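Local coordinates for protein F2 like fibronectin-binding protein (Streptococcus pneumoniae, PDB 5A0N), which probably acts as a surface adhesin whose N-terminal thioester domain attaches the bacterium covalently to host tissue through an internal thioester, at residues A[145-148]-A[149-153]; A[166-169]-A[170-174]. All blocks are in the same frame, centred on the assembly; numbering follows the deposited sequence.

Contact 1: residues A[145-148]-A[149-153]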
ATOM      1  N   TYR A 145       0.966   0.351  -7.771  1.00  6.48           N
ATOM      2  CA  TYR A 145       0.655  -0.296  -9.044  1.00  6.68           C
ATOM      3  C   TYR A 145       1.479  -1.564  -9.223  1.00  7.29           C
ATOM      4  O   TYR A 145       0.944  -2.565  -9.742  1.00  8.06           O
ATOM      5  CB  TYR A 145       0.768   0.644 -10.251  1.00  7.41           C
ATOM      6  CG  TYR A 145      -0.455   1.520 -10.368  1.00  7.74           C
ATOM      7  CD1 TYR A 145      -1.655   0.986 -10.834  1.00  8.31           C
ATOM      8  CD2 TYR A 145      -0.438   2.859  -9.975  1.00  8.79           C
ATOM      9  CE1 TYR A 145      -2.818   1.764 -10.884  1.00  9.00           C
ATOM     10  CE2 TYR A 145      -1.597   3.631 -10.025  1.00  9.74           C
ATOM     11  CZ  TYR A 145      -2.777   3.075 -10.470  1.00  9.06           C
ATOM     12  OH  TYR A 145      -3.940   3.794 -10.496  1.00 10.85           O
ATOM     13  N   GLU A 146       2.741  -1.574  -8.796  1.00  6.74           N
ATOM     14  CA  GLU A 146       3.520  -2.786  -8.938  1.00  7.36           C
ATOM     15  C   GLU A 146       3.079  -3.872  -7.963  1.00  7.40           C
ATOM     16  O   GLU A 146       3.103  -5.053  -8.324  1.00  8.27           O
ATOM     17  CB  GLU A 146       5.010  -2.501  -8.879  1.00  7.61           C
ATOM     18  CG  GLU A 146       5.867  -3.564  -9.594  1.00  7.92           C
ATOM     19  CD  GLU A 146       5.733  -3.610 -11.106  1.00  8.02           C
ATOM     20  OE1 GLU A 146       4.808  -2.969 -11.659  1.00  9.30           O
ATOM     21  OE2 GLU A 146       6.562  -4.288 -11.749  1.00  8.65           O
ATOM     22  N   ILE A 147       2.597  -3.495  -6.774  1.00  6.43           N
ATOM     23  CA  ILE A 147       1.974  -4.486  -5.909  1.00  7.13           C
ATOM     24  C   ILE A 147       0.800  -5.144  -6.617  1.00  7.11           C
ATOM     25  O   ILE A 147       0.659  -6.379  -6.579  1.00  8.11           O
ATOM     26  CB  ILE A 147       1.609  -3.872  -4.543  1.00  6.58           C
ATOM     27  CG1 ILE A 147       2.905  -3.646  -3.767  1.00  7.41           C
ATOM     28  CG2 ILE A 147       0.590  -4.704  -3.772  1.00  7.58           C
ATOM     29  CD1 ILE A 147       2.750  -2.842  -2.480  1.00  8.03           C
ATOM     30  N   TRP A 148      -0.033  -4.338  -7.275  1.00  6.79           N
ATOM     31  CA  TRP A 148      -1.200  -4.840  -8.001  1.00  6.96           C
ATOM     32  C   TRP A 148      -0.836  -5.667  -9.235  1.00  7.44           C
ATOM     33  O   TRP A 148      -1.632  -6.505  -9.660  1.00  8.07           O
ATOM     34  CB  TRP A 148      -2.117  -3.678  -8.418  1.00  6.84           C
ATOM     35  CG  TRP A 148      -2.871  -3.075  -7.304  1.00  6.86           C
ATOM     36  CD1 TRP A 148      -3.285  -3.674  -6.170  1.00  7.53           C
ATOM     37  CD2 TRP A 148      -3.362  -1.719  -7.253  1.00  6.89           C
ATOM     38  NE1 TRP A 148      -4.040  -2.785  -5.409  1.00  7.61           N
ATOM     39  CE2 TRP A 148      -4.070  -1.566  -6.051  1.00  6.92           C
ATOM     40  CE3 TRP A 148      -3.244  -0.620  -8.099  1.00  7.14           C
ATOM     41  CZ2 TRP A 148      -4.683  -0.359  -5.688  1.00  7.31           C
ATOM     42  CZ3 TRP A 148      -3.793   0.567  -7.718  1.00  7.05           C
ATOM     43  CH2 TRP A 148      -4.516   0.697  -6.531  1.00  7.97           C
ATOM     44  N   ARG A 149       0.353  -5.485  -9.789  1.00  7.54           N
ATOM     45  CA  ARG A 149       0.822  -6.399 -10.842  1.00  8.04           C
ATOM     46  C   ARG A 149       0.777  -7.823 -10.322  1.00  8.59           C
ATOM     47  O   ARG A 149       0.370  -8.733 -11.044  1.00  9.80           O
ATOM     48  CB  ARG A 149       2.248  -6.032 -11.252  1.00  8.59           C
ATOM     49  CG  ARG A 149       2.864  -7.003 -12.250  1.00  8.62           C
ATOM     50  CD  ARG A 149       4.249  -6.578 -12.662  1.00  8.50           C
ATOM     51  NE  ARG A 149       4.857  -7.534 -13.565  1.00  8.67           N
ATOM     52  CZ  ARG A 149       6.112  -7.456 -13.984  1.00  9.18           C
ATOM     53  NH1 ARG A 149       6.857  -6.426 -13.676  1.00  9.86           N
ATOM     54  NH2 ARG A 149       6.610  -8.398 -14.780  1.00 10.88           N
ATOM     55  N   TYR A 150       1.178  -7.997  -9.071  1.00  8.09           N
ATOM     56  CA  TYR A 150       1.262  -9.318  -8.453  1.00  8.56           C
ATOM     57  C   TYR A 150       0.023  -9.776  -7.717  1.00  8.92           C
ATOM     58  O   TYR A 150      -0.221 -10.980  -7.660  1.00 10.59           O
ATOM     59  CB  TYR A 150       2.532  -9.381  -7.593  1.00  9.26           C
ATOM     60  CG  TYR A 150       3.774  -9.082  -8.403  1.00  8.48           C
ATOM     61  CD1 TYR A 150       4.193  -9.969  -9.376  1.00  9.57           C
ATOM     62  CD2 TYR A 150       4.512  -7.925  -8.220  1.00  8.92           C
ATOM     63  CE1 TYR A 150       5.300  -9.708 -10.132  1.00 10.23           C
ATOM     64  CE2 TYR A 150       5.630  -7.640  -8.971  1.00  9.95           C
ATOM     65  CZ  TYR A 150       6.027  -8.525  -9.942  1.00 10.41           C
ATOM     66  OH  TYR A 150       7.146  -8.283 -10.730  1.00 10.89           O
ATOM     67  N   THR A 151      -0.797  -8.864  -7.151  1.00  8.20           N
ATOM     68  CA  THR A 151      -2.020  -9.288  -6.515  1.00  8.53           C
ATOM     69  C   THR A 151      -3.130  -9.547  -7.523  1.00  8.20           C
ATOM     70  O   THR A 151      -4.001 -10.370  -7.272  1.00  9.79           O
ATOM     71  CB  THR A 151      -2.522  -8.298  -5.455  1.00  8.45           C
ATOM     72  OG1 THR A 151      -2.765  -7.037  -6.082  1.00  8.26           O
ATOM     73  CG2 THR A 151      -1.525  -8.119  -4.327  1.00  8.69           C
ATOM     74  N   ASP A 152      -3.104  -8.813  -8.636  1.00  8.65           N
ATOM     75  CA  ASP A 152      -4.246  -8.726  -9.539  1.00  8.99           C
ATOM     76  C   ASP A 152      -3.905  -8.792 -11.038  1.00  9.13           C
ATOM     77  O   ASP A 152      -4.784  -8.651 -11.887  1.00 11.79           O
ATOM     78  CB  ASP A 152      -5.074  -7.444  -9.246  1.00  9.68           C
ATOM     79  CG  ASP A 152      -5.788  -7.527  -7.941  1.00  9.78           C
ATOM     80  OD1 ASP A 152      -6.816  -8.242  -7.903  1.00 11.50           O
ATOM     81  OD2 ASP A 152      -5.340  -6.915  -6.958  1.00  9.77           O
ATOM     82  N   GLY A 153      -2.633  -8.961 -11.368  1.00  9.29           N
ATOM     83  CA  GLY A 153      -2.222  -8.985 -12.767  1.00  9.90           C
ATOM     84  C   GLY A 153      -2.223  -7.627 -13.450  1.00  9.58           C
ATOM     85  O   GLY A 153      -2.186  -7.558 -14.662  1.00 11.94           O
TER
HETATM   86  O   HOH W   1       8.287  -5.933 -10.506  1.00 10.19           O
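Arg149 runs alongside Glu146 one turn further down the helix, its chain fully extended from a CG anti to the backbone N (chi1 175°). That reach brings Arg149 NH1 to 2.9 Å from Glu146 OE2, a salt bridge on the syn side of the carboxylate and close to the guanidinium plane, although the two planes stand 75° apart. Tyr150 lays its ring over the Arg149 chain, with Arg149 CG 4.1 Å above the ring centre, and a water joins Tyr150 OH to Glu146 OE2. Arg180 also bonds OE2, so this oxygen is gripped by two arginines and a water, which would favour the charged carboxylate. Thr151 N donates to Ile147 O at 2.9 Å, and Thr151 OG1 sits at the edge of the indole, 3.4 Å from Trp148 CD1. Thr151 OG1 also donates to Asp152 OD2 (2.7 Å) from above the carboxylate plane, and OD2 takes the backbone N-H of Asn59 as well. Asp152 N still bonds Trp148 O at 2.9 Å, and Gly153 then leaves the helix with positive phi. This is the C-terminal end of helix 132-152: Ile147 and Tyr150 pack on helix 105-118, Glu146 rests on helix 170-182, and Ile147 and Trp148 meet strand 55-56.

Contact 2: residues A[166-169]-A[170-174]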
ATOM      1  N   GLU A 166      -0.154   6.588 -18.787  1.00 12.14           N
ATOM      2  CA  GLU A 166      -0.075   7.918 -19.372  1.00 14.05           C
ATOM      3  C   GLU A 166      -0.309   9.014 -18.316  1.00 13.97           C
ATOM      4  O   GLU A 166       0.004  10.174 -18.548  1.00 17.18           O
ATOM      5  CB  GLU A 166      -1.057   8.078 -20.542  1.00 18.16           C
ATOM      6  CG  GLU A 166      -2.526   8.088 -20.124  1.00 24.27           C
ATOM      7  CD  GLU A 166      -3.499   8.038 -21.309  1.00 33.45           C
ATOM      8  OE1 GLU A 166      -3.046   7.859 -22.463  1.00 38.79           O
ATOM      9  OE2 GLU A 166      -4.725   8.177 -21.075  1.00 44.23           O
ATOM     10  N   LYS A 167      -0.856   8.648 -17.161  1.00 12.96           N
ATOM     11  CA  LYS A 167      -1.033   9.594 -16.063  1.00 13.87           C
ATOM     12  C   LYS A 167       0.220   9.742 -15.208  1.00 13.02           C
ATOM     13  O   LYS A 167       0.319  10.658 -14.405  1.00 16.41           O
ATOM     14  CB  LYS A 167      -2.203   9.182 -15.170  1.00 15.47           C
ATOM     15  CG  LYS A 167      -3.557   9.169 -15.848  1.00 17.41           C
ATOM     16  CD  LYS A 167      -4.593   8.692 -14.828  1.00 23.23           C
ATOM     17  CE  LYS A 167      -6.022   9.038 -15.201  1.00 32.23           C
ATOM     18  NZ  LYS A 167      -6.468   8.305 -16.408  1.00 43.43           N
ATOM     19  N   PHE A 168       1.168   8.818 -15.356  1.00 12.20           N
ATOM     20  CA  PHE A 168       2.383   8.870 -14.563  1.00 11.46           C
ATOM     21  C   PHE A 168       3.246  10.063 -14.995  1.00 11.55           C
ATOM     22  O   PHE A 168       3.338  10.387 -16.183  1.00 14.24           O
ATOM     23  CB  PHE A 168       3.230   7.598 -14.729  1.00 10.76           C
ATOM     24  CG  PHE A 168       2.724   6.371 -14.004  1.00 10.37           C
ATOM     25  CD1 PHE A 168       1.822   6.433 -12.948  1.00 12.79           C
ATOM     26  CD2 PHE A 168       3.211   5.148 -14.341  1.00 12.83           C
ATOM     27  CE1 PHE A 168       1.400   5.276 -12.315  1.00 12.65           C
ATOM     28  CE2 PHE A 168       2.807   4.008 -13.699  1.00 14.39           C
ATOM     29  CZ  PHE A 168       1.915   4.056 -12.677  1.00 12.54           C
ATOM     30  N   SER A 169       3.901  10.681 -14.029  1.00 11.18           N
ATOM     31  CA  SER A 169       4.891  11.719 -14.317  1.00 11.64           C
ATOM     32  C   SER A 169       6.134  11.068 -14.935  1.00 11.90           C
ATOM     33  O   SER A 169       6.351   9.850 -14.805  1.00 10.90           O
ATOM     34  CB  SER A 169       5.276  12.470 -13.045  1.00 11.93           C
ATOM     35  OG  SER A 169       5.996  11.608 -12.178  1.00 12.14           O
ATOM     36  N   PRO A 170       6.987  11.865 -15.580  1.00 12.31           N
ATOM     37  CA  PRO A 170       8.233  11.295 -16.087  1.00 11.95           C
ATOM     38  C   PRO A 170       9.066  10.628 -14.977  1.00 11.51           C
ATOM     39  O   PRO A 170       9.696   9.594 -15.204  1.00 11.96           O
ATOM     40  CB  PRO A 170       8.965  12.529 -16.655  1.00 15.06           C
ATOM     41  CG  PRO A 170       7.876  13.486 -17.004  1.00 16.90           C
ATOM     42  CD  PRO A 170       6.820  13.288 -15.961  1.00 14.64           C
ATOM     43  N   GLN A 171       9.091  11.228 -13.792  1.00 10.89           N
ATOM     44  CA  GLN A 171       9.852  10.670 -12.662  1.00 10.26           C
ATOM     45  C   GLN A 171       9.245   9.344 -12.222  1.00  9.12           C
ATOM     46  O   GLN A 171       9.978   8.393 -11.898  1.00  9.51           O
ATOM     47  CB  GLN A 171       9.848  11.635 -11.477  1.00 11.23           C
ATOM     48  CG  GLN A 171      10.535  12.941 -11.764  1.00 14.44           C
ATOM     49  CD  GLN A 171       9.676  13.977 -12.485  1.00 15.58           C
ATOM     50  OE1 GLN A 171       8.474  13.830 -12.669  1.00 17.32           O
ATOM     51  NE2 GLN A 171      10.324  15.060 -12.873  1.00 26.19           N
ATOM     52  N   GLN A 172       7.915   9.248 -12.208  1.00  8.56           N
ATOM     53  CA  GLN A 172       7.271   7.950 -11.905  1.00  8.44           C
ATOM     54  C   GLN A 172       7.637   6.865 -12.902  1.00  7.94           C
ATOM     55  O   GLN A 172       7.846   5.715 -12.505  1.00  8.96           O
ATOM     56  CB  GLN A 172       5.759   8.105 -11.840  1.00  9.78           C
ATOM     57  CG  GLN A 172       5.282   8.789 -10.565  1.00 10.06           C
ATOM     58  CD  GLN A 172       3.787   8.921 -10.518  1.00 10.39           C
ATOM     59  OE1 GLN A 172       3.196   9.474 -11.444  1.00 10.51           O
ATOM     60  NE2 GLN A 172       3.177   8.444  -9.459  1.00 10.24           N
ATOM     61  N   LYS A 173       7.638   7.219 -14.179  1.00  8.91           N
ATOM     62  CA  LYS A 173       7.988   6.251 -15.211  1.00  9.19           C
ATOM     63  C   LYS A 173       9.417   5.727 -14.997  1.00  9.78           C
ATOM     64  O   LYS A 173       9.683   4.527 -15.095  1.00  9.99           O
ATOM     65  CB  LYS A 173       7.804   6.839 -16.597  1.00 10.33           C
ATOM     66  CG  LYS A 173       6.345   7.135 -16.912  1.00 10.82           C
ATOM     67  CD  LYS A 173       6.196   7.848 -18.238  1.00 13.68           C
ATOM     68  CE  LYS A 173       4.758   8.231 -18.526  1.00 15.67           C
ATOM     69  NZ  LYS A 173       4.663   9.051 -19.742  1.00 19.72           N
ATOM     70  N   LYS A 174      10.351   6.629 -14.677  1.00  8.99           N
ATOM     71  CA  LYS A 174      11.728   6.231 -14.389  1.00  9.42           C
ATOM     72  C   LYS A 174      11.763   5.335 -13.156  1.00  9.13           C
ATOM     73  O   LYS A 174      12.433   4.297 -13.146  1.00 10.11           O
ATOM     74  CB  LYS A 174      12.627   7.444 -14.196  1.00 11.22           C
ATOM     75  CG  LYS A 174      12.724   8.339 -15.418  1.00 14.30           C
ATOM     76  CD  LYS A 174      13.620   9.546 -15.170  1.00 22.21           C
ATOM     77  CE  LYS A 174      13.760  10.347 -16.458  1.00 31.04           C
ATOM     78  NZ  LYS A 174      14.335  11.697 -16.235  1.00 42.20           N
TER
HETATM   79  O   HOH W   2       2.255  10.442 -20.259  1.00 30.66           O
HETATM   80  O   HOH W   3       0.714  10.828 -11.591  1.00 30.76           O
HETATM   81  O   HOH W   4       6.712  13.175 -10.045  1.00 19.33           O
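Lys173 N bonds Ser169 O at 3.0 Å at the start of helix 170-182, as the chain passes from the extended conformation of Phe168 and Ser169 into helical geometry at Pro170. The motif is a capping box, with Ser169 as N-cap and Gln172 three residues on. Ser169 OG accepts from Gln172 N at 3.0 Å; a chi1 of 68° turns the hydroxyl back over the first turn, where it meets that N-H. In return Gln172 OE1 accepts from Ser169 N at 2.9 Å, in the amide plane and on a lone pair, with a nearly straight N-H...O angle of 164°. A water held by Lys167 O donates to OE1 as well, so the carbonyl end of this buried amide has two donors. Its other end is fixed by helix 132-152, since Gln172 NE2 donates to Gln141 OE1 and Tyr138 O; both ends being tied, the amide can hardly flip. Phe168 crosses the glutamine at about a right angle, ring and amide planes 62° apart, with Phe168 CD1 3.7 Å from Gln172 OE1, and it packs on Val142 of the same helix. On another flank the extended chain of Lys173 passes Phe168, with Lys173 CG 3.8 Å from Phe168 CB. Gln171 bends at chi2 back toward the cap, and a further water connects its OE1 with Ser169 OG. Lys173 NZ donates to a water 2.8 Å away, which in turn donates to Glu166 O.

How the contacts relate
Contact 1 comes first along the chain, at the C-terminal end of helix 132-152; contact 2 follows after the short helix 162-165 and opens helix 170-182. Their centres lie about 17 Å apart. The two helices pack side by side and run in roughly the same direction: the start of helix 170-182 lies beside the middle of helix 132-152, near Tyr138 and Gln141, and its later turns, with Arg180, reach contact 1. The Phe168 ring, just ahead of the second helix, bridges the gap, Phe168 CZ lying 3.8 Å from Tyr145 CD2. Both contacts fall within the range matching the helical insertion domain of pilus-presented adhesins, contact 1 nearer the chain's centre.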